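PDB 4TRT: DNA polymerase III subunit beta from Deinococcus radiodurans, which probably forms a ring-shaped head-to-tail homodimer around DNA, the sliding clamp that tethers DNA polymerases and other proteins and gives them processivity. Local coordinates for residues Glu13-Leu18 against His73-Ile78; Gly215-Thr220 against Met226-Leu231; Arg275-Val280 against Arg286-Gly291. All blocks are in the same frame, centred on the assembly; numbering follows the deposited sequence.

Contact 1: Glu13-Leu18 against His73-Ile78; sequences EGLGLL and HLFAQI
Leu15 carries its CG beside the backbone N and anti to the carbonyl carbon (chi1 -70°), while the ring of Phe75 swings anti to its own backbone N (chi1 -178°); together these torsions bring the leucine methyls onto the aromatic ring. The two residues belong to helices 8-21 and 72-81, the helix pair of the N-terminal domain; in beta sliding clamps such helices typically line the central channel around DNA, with the sheets outside. The backbones come nearest at Leu15 and Ala76, whose CA atoms are 5.5 Å apart. Alanine suits that place because its single methyl permits so close an approach: Leu15 CB meets Ala76 CB at 4.0 Å, and Leu15 CD1 lies 3.9 Å from Ala76 CA. Leucine, branched at CG, sets both methyls against the ring. The contact is apolar and buried. Leu34 touches both Leu15 and Phe75, and Leu96, Val98 and Leu107 pack on Phe75, placing the helices against strands of both sheets of the domain. The leucine and phenylalanine side chains meet at about a right angle. Leu15 CD1 makes a CH-pi contact over one ring face, 24° off the normal and offset toward the rim, as Leu15 CD2 touches Phe75 CD2 at 3.7 Å.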
ATOM      1  N   GLU A  13      14.286  10.000  12.278  1.00 37.82           N
ATOM      2  CA  GLU A  13      13.195  10.975  12.235  1.00 41.82           C
ATOM      3  C   GLU A  13      13.545  12.142  11.343  1.00 39.82           C
ATOM      4  O   GLU A  13      12.747  12.530  10.501  1.00 42.61           O
ATOM      5  CB  GLU A  13      12.843  11.491  13.623  1.00 45.53           C
ATOM      6  CG  GLU A  13      12.011  10.519  14.425  1.00 54.07           C
ATOM      7  CD  GLU A  13      11.642  11.063  15.789  1.00 60.21           C
ATOM      8  OE1 GLU A  13      11.338  12.280  15.885  1.00 65.24           O
ATOM      9  OE2 GLU A  13      11.663  10.273  16.754  1.00 62.00           O
ATOM     10  N   GLY A  14      14.745  12.678  11.503  1.00 36.30           N
ATOM     11  CA  GLY A  14      15.170  13.808  10.705  1.00 35.27           C
ATOM     12  C   GLY A  14      15.287  13.461   9.230  1.00 35.38           C
ATOM     13  O   GLY A  14      14.822  14.211   8.367  1.00 35.33           O
ATOM     14  N   LEU A  15      15.935  12.340   8.943  1.00 35.28           N
ATOM     15  CA  LEU A  15      16.161  11.919   7.567  1.00 35.37           C
ATOM     16  C   LEU A  15      14.857  11.593   6.861  1.00 36.03           C
ATOM     17  O   LEU A  15      14.724  11.858   5.658  1.00 34.78           O
ATOM     18  CB  LEU A  15      17.105  10.715   7.501  1.00 34.08           C
ATOM     19  CG  LEU A  15      18.566  10.972   7.851  1.00 34.97           C
ATOM     20  CD1 LEU A  15      19.332   9.651   7.946  1.00 32.27           C
ATOM     21  CD2 LEU A  15      19.209  11.916   6.841  1.00 34.00           C
ATOM     22  N   GLY A  16      13.914  11.029   7.607  1.00 35.13           N
ATOM     23  CA  GLY A  16      12.574  10.746   7.100  1.00 39.00           C
ATOM     24  C   GLY A  16      11.853  12.002   6.634  1.00 40.80           C
ATOM     25  O   GLY A  16      11.169  11.994   5.601  1.00 42.29           O
ATOM     26  N   LEU A  17      11.998  13.083   7.394  1.00 39.98           N
ATOM     27  CA  LEU A  17      11.387  14.351   7.019  1.00 42.93           C
ATOM     28  C   LEU A  17      12.064  14.919   5.771  1.00 41.46           C
ATOM     29  O   LEU A  17      11.392  15.369   4.846  1.00 41.95           O
ATOM     30  CB  LEU A  17      11.452  15.357   8.179  1.00 43.76           C
ATOM     31  CG  LEU A  17      10.629  15.070   9.445  1.00 47.03           C
ATOM     32  CD1 LEU A  17      10.992  16.074  10.538  1.00 47.57           C
ATOM     33  CD2 LEU A  17       9.118  15.068   9.213  1.00 47.48           C
ATOM     34  N   LEU A  18      13.394  14.892   5.746  1.00 39.87           N
ATOM     35  CA  LEU A  18      14.147  15.478   4.643  1.00 39.60           C
ATOM     36  C   LEU A  18      14.006  14.695   3.346  1.00 39.86           C
ATOM     37  O   LEU A  18      13.907  15.289   2.280  1.00 38.40           O
ATOM     38  CB  LEU A  18      15.627  15.637   5.001  1.00 39.90           C
ATOM     39  CG  LEU A  18      15.806  16.936   5.769  1.00 40.62           C
ATOM     40  CD1 LEU A  18      16.923  16.854   6.782  1.00 45.43           C
ATOM     41  CD2 LEU A  18      15.967  18.107   4.809  1.00 38.58           C
ATOM     42  N   HIS A  73      18.418  10.105  -0.219  1.00 33.14           N
ATOM     43  CA  HIS A  73      17.586   8.899  -0.086  1.00 34.56           C
ATOM     44  C   HIS A  73      18.391   7.677   0.237  1.00 33.66           C
ATOM     45  O   HIS A  73      17.971   6.834   1.043  1.00 34.24           O
ATOM     46  CB  HIS A  73      16.718   8.699  -1.314  1.00 36.63           C
ATOM     47  CG  HIS A  73      15.704   9.786  -1.487  1.00 40.05           C
ATOM     48  ND1 HIS A  73      16.035  10.998  -1.988  1.00 40.64           N
ATOM     49  CD2 HIS A  73      14.347   9.842  -1.174  1.00 39.85           C
ATOM     50  CE1 HIS A  73      14.957  11.789  -1.994  1.00 39.62           C
ATOM     51  NE2 HIS A  73      13.918  11.090  -1.502  1.00 42.47           N
ATOM     52  N   LEU A  74      19.565   7.575  -0.369  1.00 34.63           N
ATOM     53  CA  LEU A  74      20.482   6.491  -0.065  1.00 34.84           C
ATOM     54  C   LEU A  74      20.915   6.526   1.407  1.00 33.27           C
ATOM     55  O   LEU A  74      20.916   5.505   2.062  1.00 32.18           O
ATOM     56  CB  LEU A  74      21.705   6.538  -0.990  1.00 38.20           C
ATOM     57  CG  LEU A  74      22.789   5.490  -0.736  1.00 37.99           C
ATOM     58  CD1 LEU A  74      22.168   4.095  -0.754  1.00 40.67           C
ATOM     59  CD2 LEU A  74      23.868   5.593  -1.801  1.00 40.35           C
ATOM     60  N   PHE A  75      21.275   7.705   1.910  1.00 32.97           N
ATOM     61  CA  PHE A  75      21.706   7.857   3.297  1.00 31.32           C
ATOM     62  C   PHE A  75      20.584   7.493   4.272  1.00 30.21           C
ATOM     63  O   PHE A  75      20.818   6.799   5.249  1.00 30.50           O
ATOM     64  CB  PHE A  75      22.214   9.277   3.539  1.00 32.86           C
ATOM     65  CG  PHE A  75      22.734   9.535   4.933  1.00 34.26           C
ATOM     66  CD1 PHE A  75      23.569   8.629   5.573  1.00 36.92           C
ATOM     67  CD2 PHE A  75      22.448  10.723   5.579  1.00 36.20           C
ATOM     68  CE1 PHE A  75      24.051   8.879   6.846  1.00 35.58           C
ATOM     69  CE2 PHE A  75      22.946  10.987   6.850  1.00 38.77           C
ATOM     70  CZ  PHE A  75      23.744  10.049   7.487  1.00 36.51           C
ATOM     71  N   ALA A  76      19.365   7.934   3.971  1.00 30.27           N
ATOM     72  CA  ALA A  76      18.202   7.625   4.788  1.00 31.93           C
ATOM     73  C   ALA A  76      17.929   6.122   4.812  1.00 31.14           C
ATOM     74  O   ALA A  76      17.602   5.551   5.845  1.00 32.09           O
ATOM     75  CB  ALA A  76      16.978   8.371   4.262  1.00 30.44           C
ATOM     76  N   GLN A  77      18.083   5.490   3.658  1.00 31.98           N
ATOM     77  CA  GLN A  77      17.851   4.059   3.533  1.00 34.80           C
ATOM     78  C   GLN A  77      18.879   3.254   4.323  1.00 32.82           C
ATOM     79  O   GLN A  77      18.544   2.266   4.979  1.00 34.41           O
ATOM     80  CB  GLN A  77      17.861   3.668   2.047  1.00 37.40           C
ATOM     81  CG  GLN A  77      17.726   2.173   1.771  1.00 40.48           C
ATOM     82  CD  GLN A  77      17.709   1.876   0.280  1.00 44.78           C
ATOM     83  OE1 GLN A  77      18.168   2.683  -0.525  1.00 49.59           O
ATOM     84  NE2 GLN A  77      17.174   0.724  -0.091  1.00 46.66           N
ATOM     85  N   ILE A  78      20.144   3.649   4.225  1.00 31.91           N
ATOM     86  CA  ILE A  78      21.217   2.963   4.951  1.00 31.88           C
ATOM     87  C   ILE A  78      20.971   3.056   6.468  1.00 32.71           C
ATOM     88  O   ILE A  78      21.069   2.057   7.189  1.00 30.75           O
ATOM     89  CB  ILE A  78      22.582   3.559   4.564  1.00 32.60           C
ATOM     90  CG1 ILE A  78      22.991   3.078   3.167  1.00 34.44           C
ATOM     91  CG2 ILE A  78      23.648   3.228   5.597  1.00 35.61           C
ATOM     92  CD1 ILE A  78      24.213   3.823   2.627  1.00 36.29           C
TER

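Contact 2: Gly215-Thr220 against Met226-Leu231; sequences GMLTVT and MNLKLL
Strands 216-220 and 226-229 run antiparallel, their directions 158° apart, with paired backbone bonds joining Leu217 to Leu228 and Val219 to Met226. Beyond the Leu217-Leu228 pair, Leu230 N donates to Gly215 O at 3.0 Å from above the carbonyl plane. Gly215 has a positive phi, which glycine accepts readily. Thr218 and Asn227 form a non-hydrogen-bonded pair and lie side by side; with OG1 anti to the carbonyl carbon (chi1 -58°), Thr218 OG1 faces Asn227 and donates to Asn227 OD1 at 2.7 Å, tilted 28° from the amide plane. Asn227 ND2 is engaged by Ser119 O and Asp53 OD2; both ends of this buried amide are thus satisfied and its rotation is fixed. The segments form a beta hairpin of the central domain, and Asp53, bonded also to the Asn227 backbone, brings in strand 52-59 of the N-terminal domain within one continuous sheet. Met216 bends at chi3 and lays its terminal methyl, CE, 3.6 Å from Asn227 CB. On the other face sit the apolar residues Leu217, Val219, Met226 and Leu228, packing toward Phe210, Ile191 and Leu199. Leu217 CB meets Leu230 CD2 at 4.0 Å, and Val219 CG2 lies 4.2 Å from Leu228 CD2.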
ATOM      1  N   GLY A 215       7.886  38.061   0.468  1.00 49.78           N
ATOM      2  CA  GLY A 215       7.263  37.022  -0.348  1.00 48.04           C
ATOM      3  C   GLY A 215       7.508  35.601   0.159  1.00 45.76           C
ATOM      4  O   GLY A 215       7.366  34.641  -0.591  1.00 43.25           O
ATOM      5  N   MET A 216       7.876  35.465   1.432  1.00 44.20           N
ATOM      6  CA  MET A 216       8.201  34.163   1.987  1.00 43.68           C
ATOM      7  C   MET A 216       7.888  34.126   3.472  1.00 43.35           C
ATOM      8  O   MET A 216       7.667  35.162   4.101  1.00 44.21           O
ATOM      9  CB  MET A 216       9.669  33.792   1.718  1.00 45.41           C
ATOM     10  CG  MET A 216      10.716  34.573   2.508  1.00 48.61           C
ATOM     11  SD  MET A 216      12.395  33.910   2.311  1.00 53.81           S
ATOM     12  CE  MET A 216      12.198  32.262   2.986  1.00 51.07           C
ATOM     13  N   LEU A 217       7.853  32.915   4.008  1.00 41.76           N
ATOM     14  CA  LEU A 217       7.580  32.672   5.414  1.00 41.80           C
ATOM     15  C   LEU A 217       8.563  31.616   5.897  1.00 41.50           C
ATOM     16  O   LEU A 217       8.879  30.684   5.161  1.00 40.62           O
ATOM     17  CB  LEU A 217       6.151  32.162   5.587  1.00 41.41           C
ATOM     18  CG  LEU A 217       5.680  31.834   7.016  1.00 42.88           C
ATOM     19  CD1 LEU A 217       5.522  33.120   7.812  1.00 44.09           C
ATOM     20  CD2 LEU A 217       4.374  31.047   7.013  1.00 41.97           C
ATOM     21  N   THR A 218       9.061  31.781   7.119  1.00 42.25           N
ATOM     22  CA  THR A 218       9.832  30.742   7.784  1.00 41.60           C
ATOM     23  C   THR A 218       9.061  30.265   9.017  1.00 42.88           C
ATOM     24  O   THR A 218       8.639  31.069   9.859  1.00 41.30           O
ATOM     25  CB  THR A 218      11.233  31.238   8.203  1.00 44.32           C
ATOM     26  OG1 THR A 218      11.947  31.692   7.046  1.00 44.17           O
ATOM     27  CG2 THR A 218      12.030  30.113   8.885  1.00 42.88           C
ATOM     28  N   VAL A 219       8.849  28.955   9.096  1.00 40.97           N
ATOM     29  CA  VAL A 219       8.150  28.342  10.210  1.00 42.01           C
ATOM     30  C   VAL A 219       9.133  27.496  10.991  1.00 45.16           C
ATOM     31  O   VAL A 219       9.808  26.627  10.410  1.00 44.04           O
ATOM     32  CB  VAL A 219       6.986  27.455   9.732  1.00 41.07           C
ATOM     33  CG1 VAL A 219       6.266  26.818  10.917  1.00 40.93           C
ATOM     34  CG2 VAL A 219       6.002  28.273   8.904  1.00 39.36           C
ATOM     35  N   THR A 220       9.223  27.765  12.292  1.00 46.63           N
ATOM     36  CA  THR A 220      10.152  27.065  13.170  1.00 50.63           C
ATOM     37  C   THR A 220       9.404  26.337  14.273  1.00 54.15           C
ATOM     38  O   THR A 220       8.565  26.920  14.971  1.00 53.36           O
ATOM     39  CB  THR A 220      11.173  28.022  13.792  1.00 52.11           C
ATOM     40  OG1 THR A 220      11.847  28.740  12.757  1.00 52.56           O
ATOM     41  CG2 THR A 220      12.212  27.251  14.614  1.00 55.42           C
ATOM     42  N   MET A 226      11.430  25.582   8.264  1.00 39.46           N
ATOM     43  CA  MET A 226      10.997  25.461   6.869  1.00 38.86           C
ATOM     44  C   MET A 226      10.831  26.827   6.257  1.00 38.98           C
ATOM     45  O   MET A 226      10.147  27.686   6.846  1.00 38.19           O
ATOM     46  CB  MET A 226       9.674  24.694   6.773  1.00 39.31           C
ATOM     47  CG  MET A 226       9.203  24.472   5.342  1.00 39.92           C
ATOM     48  SD  MET A 226       7.620  23.639   5.180  1.00 43.37           S
ATOM     49  CE  MET A 226       8.091  21.933   5.386  1.00 41.53           C
ATOM     50  N   ASN A 227      11.433  27.022   5.082  1.00 37.83           N
ATOM     51  CA  ASN A 227      11.194  28.197   4.250  1.00 38.86           C
ATOM     52  C   ASN A 227      10.184  27.839   3.169  1.00 38.22           C
ATOM     53  O   ASN A 227      10.301  26.788   2.520  1.00 36.74           O
ATOM     54  CB  ASN A 227      12.475  28.698   3.559  1.00 40.04           C
ATOM     55  CG  ASN A 227      13.505  29.252   4.523  1.00 40.95           C
ATOM     56  OD1 ASN A 227      13.167  29.732   5.608  1.00 42.69           O
ATOM     57  ND2 ASN A 227      14.783  29.218   4.112  1.00 40.28           N
ATOM     58  N   LEU A 228       9.204  28.716   2.973  1.00 38.42           N
ATOM     59  CA  LEU A 228       8.233  28.561   1.899  1.00 38.72           C
ATOM     60  C   LEU A 228       7.867  29.906   1.317  1.00 39.15           C
ATOM     61  O   LEU A 228       8.044  30.941   1.967  1.00 38.67           O
ATOM     62  CB  LEU A 228       6.968  27.881   2.383  1.00 39.08           C
ATOM     63  CG  LEU A 228       6.336  28.493   3.637  1.00 40.39           C
ATOM     64  CD1 LEU A 228       4.831  28.689   3.505  1.00 39.32           C
ATOM     65  CD2 LEU A 228       6.676  27.636   4.853  1.00 39.97           C
ATOM     66  N   LYS A 229       7.363  29.868   0.090  1.00 37.71           N
ATOM     67  CA  LYS A 229       6.929  31.058  -0.600  1.00 40.26           C
ATOM     68  C   LYS A 229       5.540  31.404  -0.119  1.00 38.47           C
ATOM     69  O   LYS A 229       4.824  30.545   0.378  1.00 34.04           O
ATOM     70  CB  LYS A 229       6.875  30.817  -2.101  1.00 43.13           C
ATOM     71  CG  LYS A 229       8.221  30.548  -2.730  1.00 48.15           C
ATOM     72  CD  LYS A 229       8.068  30.219  -4.204  1.00 51.20           C
ATOM     73  CE  LYS A 229       9.387  29.758  -4.795  1.00 54.39           C
ATOM     74  NZ  LYS A 229       9.120  28.992  -6.042  1.00 59.18           N
ATOM     75  N   LEU A 230       5.173  32.672  -0.245  1.00 37.88           N
ATOM     76  CA  LEU A 230       3.823  33.119   0.049  1.00 38.62           C
ATOM     77  C   LEU A 230       3.239  33.688  -1.243  1.00 40.94           C
ATOM     78  O   LEU A 230       3.972  34.258  -2.040  1.00 40.74           O
ATOM     79  CB  LEU A 230       3.845  34.225   1.106  1.00 39.40           C
ATOM     80  CG  LEU A 230       4.180  33.833   2.542  1.00 39.01           C
ATOM     81  CD1 LEU A 230       4.222  35.077   3.428  1.00 39.68           C
ATOM     82  CD2 LEU A 230       3.180  32.808   3.046  1.00 36.25           C
ATOM     83  N   LEU A 231       1.928  33.558  -1.438  1.00 42.93           N
ATOM     84  CA  LEU A 231       1.284  34.127  -2.631  1.00 43.61           C
ATOM     85  C   LEU A 231       0.927  35.586  -2.395  1.00 47.15           C
ATOM     86  O   LEU A 231       0.558  35.973  -1.281  1.00 45.38           O
ATOM     87  CB  LEU A 231       0.032  33.338  -3.006  1.00 42.48           C
ATOM     88  CG  LEU A 231       0.233  31.843  -3.289  1.00 42.07           C
ATOM     89  CD1 LEU A 231      -1.074  31.231  -3.804  1.00 39.89           C
ATOM     90  CD2 LEU A 231       1.352  31.567  -4.281  1.00 41.88           C
TER

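Contact 3: Arg275-Val280 against Arg286-Gly291; sequences RVEFLV and RLAAEG
Arg286 and Glu277 slant across one another on one face of this hairpin, their guanidinium and carboxylate planes 41° apart. Arg286 bends at chi3 (75°), which turns its end back toward the partner strand. Arg286 NH2 donates to the syn side of Glu277 OE2 at 2.9 Å, closing a salt bridge that lies near the guanidinium plane but well out of the carboxylate plane. A water accepts from Arg286 NE at 2.6 Å and donates to Glu277 OE2, bridging the two groups. Leu279 CD2 rests over the centre of one guanidinium face, 3.8 Å from Arg286 CZ; a leucine can cover this flat face while the polar edge keeps its partners. Ala288, small enough to sit beside Glu277, pairs with it, Glu277 N bonded to Ala288 O at 2.7 Å. On the other face Phe278 and Leu287 lie side by side, and Leu287 CD2 sits over the ring centre, 3.6 Å from the centroid in a CH-pi contact 12° off the normal. This apolar face meets helix 254-265 through Leu287 and helix 317-324 through Phe278, whose ring also packs edge-to-face with Phe315; strands 294-301 and 310-316 flank the hairpin in the C-terminal domain's four-stranded sheet.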
ATOM      1  N   ARG A 275     -22.580  12.548  -9.543  1.00 45.60           N
ATOM      2  CA  ARG A 275     -23.873  13.037  -9.065  1.00 46.94           C
ATOM      3  C   ARG A 275     -24.541  12.149  -7.991  1.00 45.77           C
ATOM      4  O   ARG A 275     -24.790  10.961  -8.213  1.00 41.55           O
ATOM      5  CB  ARG A 275     -24.809  13.227 -10.251  1.00 51.27           C
ATOM      6  CG  ARG A 275     -26.135  13.869  -9.908  1.00 52.92           C
ATOM      7  CD  ARG A 275     -27.033  13.895 -11.123  1.00 57.95           C
ATOM      8  NE  ARG A 275     -28.345  14.418 -10.769  1.00 60.88           N
ATOM      9  CZ  ARG A 275     -28.669  15.708 -10.747  1.00 64.33           C
ATOM     10  NH1 ARG A 275     -27.782  16.647 -11.074  1.00 67.26           N
ATOM     11  NH2 ARG A 275     -29.901  16.062 -10.407  1.00 66.03           N
ATOM     12  N   VAL A 276     -24.842  12.747  -6.834  1.00 41.77           N
ATOM     13  CA  VAL A 276     -25.649  12.106  -5.804  1.00 41.89           C
ATOM     14  C   VAL A 276     -26.808  13.010  -5.365  1.00 40.80           C
ATOM     15  O   VAL A 276     -26.605  14.194  -5.052  1.00 38.29           O
ATOM     16  CB  VAL A 276     -24.797  11.723  -4.577  1.00 42.52           C
ATOM     17  CG1 VAL A 276     -24.114  12.952  -3.982  1.00 43.02           C
ATOM     18  CG2 VAL A 276     -25.654  11.021  -3.523  1.00 39.34           C
ATOM     19  N   GLU A 277     -28.015  12.449  -5.352  1.00 40.15           N
ATOM     20  CA  GLU A 277     -29.203  13.176  -4.941  1.00 40.92           C
ATOM     21  C   GLU A 277     -29.405  13.021  -3.433  1.00 41.14           C
ATOM     22  O   GLU A 277     -29.235  11.936  -2.874  1.00 38.83           O
ATOM     23  CB  GLU A 277     -30.434  12.696  -5.722  1.00 46.09           C
ATOM     24  CG  GLU A 277     -31.789  13.173  -5.209  1.00 49.40           C
ATOM     25  CD  GLU A 277     -32.947  12.422  -5.871  1.00 56.37           C
ATOM     26  OE1 GLU A 277     -32.917  12.236  -7.120  1.00 66.03           O
ATOM     27  OE2 GLU A 277     -33.878  11.996  -5.153  1.00 53.65           O
ATOM     28  N   PHE A 278     -29.716  14.136  -2.786  1.00 36.98           N
ATOM     29  CA  PHE A 278     -30.074  14.165  -1.374  1.00 38.78           C
ATOM     30  C   PHE A 278     -31.557  14.482  -1.342  1.00 39.61           C
ATOM     31  O   PHE A 278     -31.957  15.524  -1.862  1.00 42.53           O
ATOM     32  CB  PHE A 278     -29.368  15.312  -0.671  1.00 37.30           C
ATOM     33  CG  PHE A 278     -27.993  15.000  -0.185  1.00 37.32           C
ATOM     34  CD1 PHE A 278     -27.043  14.465  -1.024  1.00 38.14           C
ATOM     35  CD2 PHE A 278     -27.630  15.327   1.106  1.00 37.92           C
ATOM     36  CE1 PHE A 278     -25.765  14.210  -0.575  1.00 37.89           C
ATOM     37  CE2 PHE A 278     -26.355  15.071   1.563  1.00 39.95           C
ATOM     38  CZ  PHE A 278     -25.419  14.516   0.713  1.00 38.65           C
ATOM     39  N   LEU A 279     -32.371  13.603  -0.773  1.00 37.35           N
ATOM     40  CA  LEU A 279     -33.792  13.889  -0.601  1.00 38.64           C
ATOM     41  C   LEU A 279     -34.127  13.827   0.883  1.00 37.33           C
ATOM     42  O   LEU A 279     -34.065  12.770   1.498  1.00 36.71           O
ATOM     43  CB  LEU A 279     -34.663  12.903  -1.383  1.00 40.20           C
ATOM     44  CG  LEU A 279     -36.187  13.024  -1.223  1.00 42.50           C
ATOM     45  CD1 LEU A 279     -36.667  14.366  -1.751  1.00 45.03           C
ATOM     46  CD2 LEU A 279     -36.880  11.871  -1.942  1.00 43.09           C
ATOM     47  N   VAL A 280     -34.471  14.972   1.452  1.00 37.17           N
ATOM     48  CA  VAL A 280     -34.894  15.055   2.854  1.00 36.58           C
ATOM     49  C   VAL A 280     -36.419  15.046   2.882  1.00 38.57           C
ATOM     50  O   VAL A 280     -37.062  15.867   2.228  1.00 40.02           O
ATOM     51  CB  VAL A 280     -34.351  16.331   3.547  1.00 36.44           C
ATOM     52  CG1 VAL A 280     -34.732  16.351   5.035  1.00 34.65           C
ATOM     53  CG2 VAL A 280     -32.837  16.452   3.360  1.00 33.06           C
ATOM     54  N   ARG A 286     -32.672  10.433   2.080  1.00 39.56           N
ATOM     55  CA  ARG A 286     -32.404   9.408   1.086  1.00 39.65           C
ATOM     56  C   ARG A 286     -31.316   9.902   0.146  1.00 40.34           C
ATOM     57  O   ARG A 286     -31.383  11.023  -0.377  1.00 39.12           O
ATOM     58  CB  ARG A 286     -33.664   9.078   0.302  1.00 42.80           C
ATOM     59  CG  ARG A 286     -33.521   7.832  -0.540  1.00 45.62           C
ATOM     60  CD  ARG A 286     -34.685   7.666  -1.481  1.00 49.76           C
ATOM     61  NE  ARG A 286     -34.584   8.591  -2.601  1.00 51.59           N
ATOM     62  CZ  ARG A 286     -35.511   8.715  -3.546  1.00 54.19           C
ATOM     63  NH1 ARG A 286     -36.619   7.979  -3.509  1.00 56.56           N
ATOM     64  NH2 ARG A 286     -35.328   9.586  -4.529  1.00 56.61           N
ATOM     65  N   LEU A 287     -30.321   9.057  -0.076  1.00 38.57           N
ATOM     66  CA  LEU A 287     -29.270   9.332  -1.045  1.00 38.51           C
ATOM     67  C   LEU A 287     -29.514   8.450  -2.251  1.00 40.70           C
ATOM     68  O   LEU A 287     -29.826   7.267  -2.082  1.00 39.24           O
ATOM     69  CB  LEU A 287     -27.915   9.005  -0.435  1.00 40.91           C
ATOM     70  CG  LEU A 287     -27.666   9.778   0.857  1.00 41.20           C
ATOM     71  CD1 LEU A 287     -26.347   9.308   1.429  1.00 42.60           C
ATOM     72  CD2 LEU A 287     -27.630  11.273   0.574  1.00 39.10           C
ATOM     73  N   ALA A 288     -29.387   9.014  -3.453  1.00 40.01           N
ATOM     74  CA  ALA A 288     -29.621   8.265  -4.699  1.00 40.46           C
ATOM     75  C   ALA A 288     -28.580   8.618  -5.742  1.00 41.86           C
ATOM     76  O   ALA A 288     -28.148   9.774  -5.851  1.00 40.77           O
ATOM     77  CB  ALA A 288     -31.015   8.531  -5.252  1.00 41.35           C
ATOM     78  N   ALA A 289     -28.168   7.612  -6.503  1.00 41.98           N
ATOM     79  CA  ALA A 289     -27.325   7.818  -7.660  1.00 44.12           C
ATOM     80  C   ALA A 289     -27.674   6.776  -8.697  1.00 45.37           C
ATOM     81  O   ALA A 289     -28.221   5.708  -8.379  1.00 46.61           O
ATOM     82  CB  ALA A 289     -25.846   7.746  -7.282  1.00 42.87           C
ATOM     83  N   GLU A 290     -27.362   7.092  -9.942  1.00 46.68           N
ATOM     84  CA  GLU A 290     -27.748   6.249 -11.056  1.00 51.34           C
ATOM     85  C   GLU A 290     -26.787   6.472 -12.199  1.00 51.56           C
ATOM     86  O   GLU A 290     -26.312   7.583 -12.404  1.00 50.35           O
ATOM     87  CB  GLU A 290     -29.172   6.586 -11.491  1.00 54.98           C
ATOM     88  CG  GLU A 290     -29.706   5.697 -12.590  1.00 61.19           C
ATOM     89  CD  GLU A 290     -31.201   5.863 -12.810  1.00 65.75           C
ATOM     90  OE1 GLU A 290     -31.828   6.675 -12.095  1.00 66.63           O
ATOM     91  OE2 GLU A 290     -31.746   5.183 -13.709  1.00 71.97           O
ATOM     92  N   GLY A 291     -26.495   5.397 -12.920  1.00 53.58           N
ATOM     93  CA  GLY A 291     -25.572   5.434 -14.044  1.00 56.16           C
ATOM     94  C   GLY A 291     -25.803   4.269 -14.974  1.00 58.49           C
ATOM     95  O   GLY A 291     -26.853   3.626 -14.929  1.00 59.36           O
TER
HETATM   96  O   HOH W   1     -26.219   9.694 -10.172  1.00 47.27           O
HETATM   97  O   HOH W   2     -32.647  10.375  -2.867  1.00 39.71           O

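How the contacts relate
From the N terminus, contact 1 comes first and closes the longest loop: 54 residues, rich in strand, separate 13-18 from 73-78, bringing the two helices of the N-terminal domain together. Contact 2 follows and contact 3 comes last, each a local hairpin with five residues between its segments, in the central and C-terminal domains respectively. The three are in series, with neither nesting nor crossing. Contacts 1 and 2 have centres 23 Å apart, and the sheet holding strand 216-220 and strand 224-229 runs on into N-terminal strands, including 33-38, on which both helices of contact 1 pack. Contact 3, its centre 43 Å from that of contact 2, lies across the chain's centre from both others.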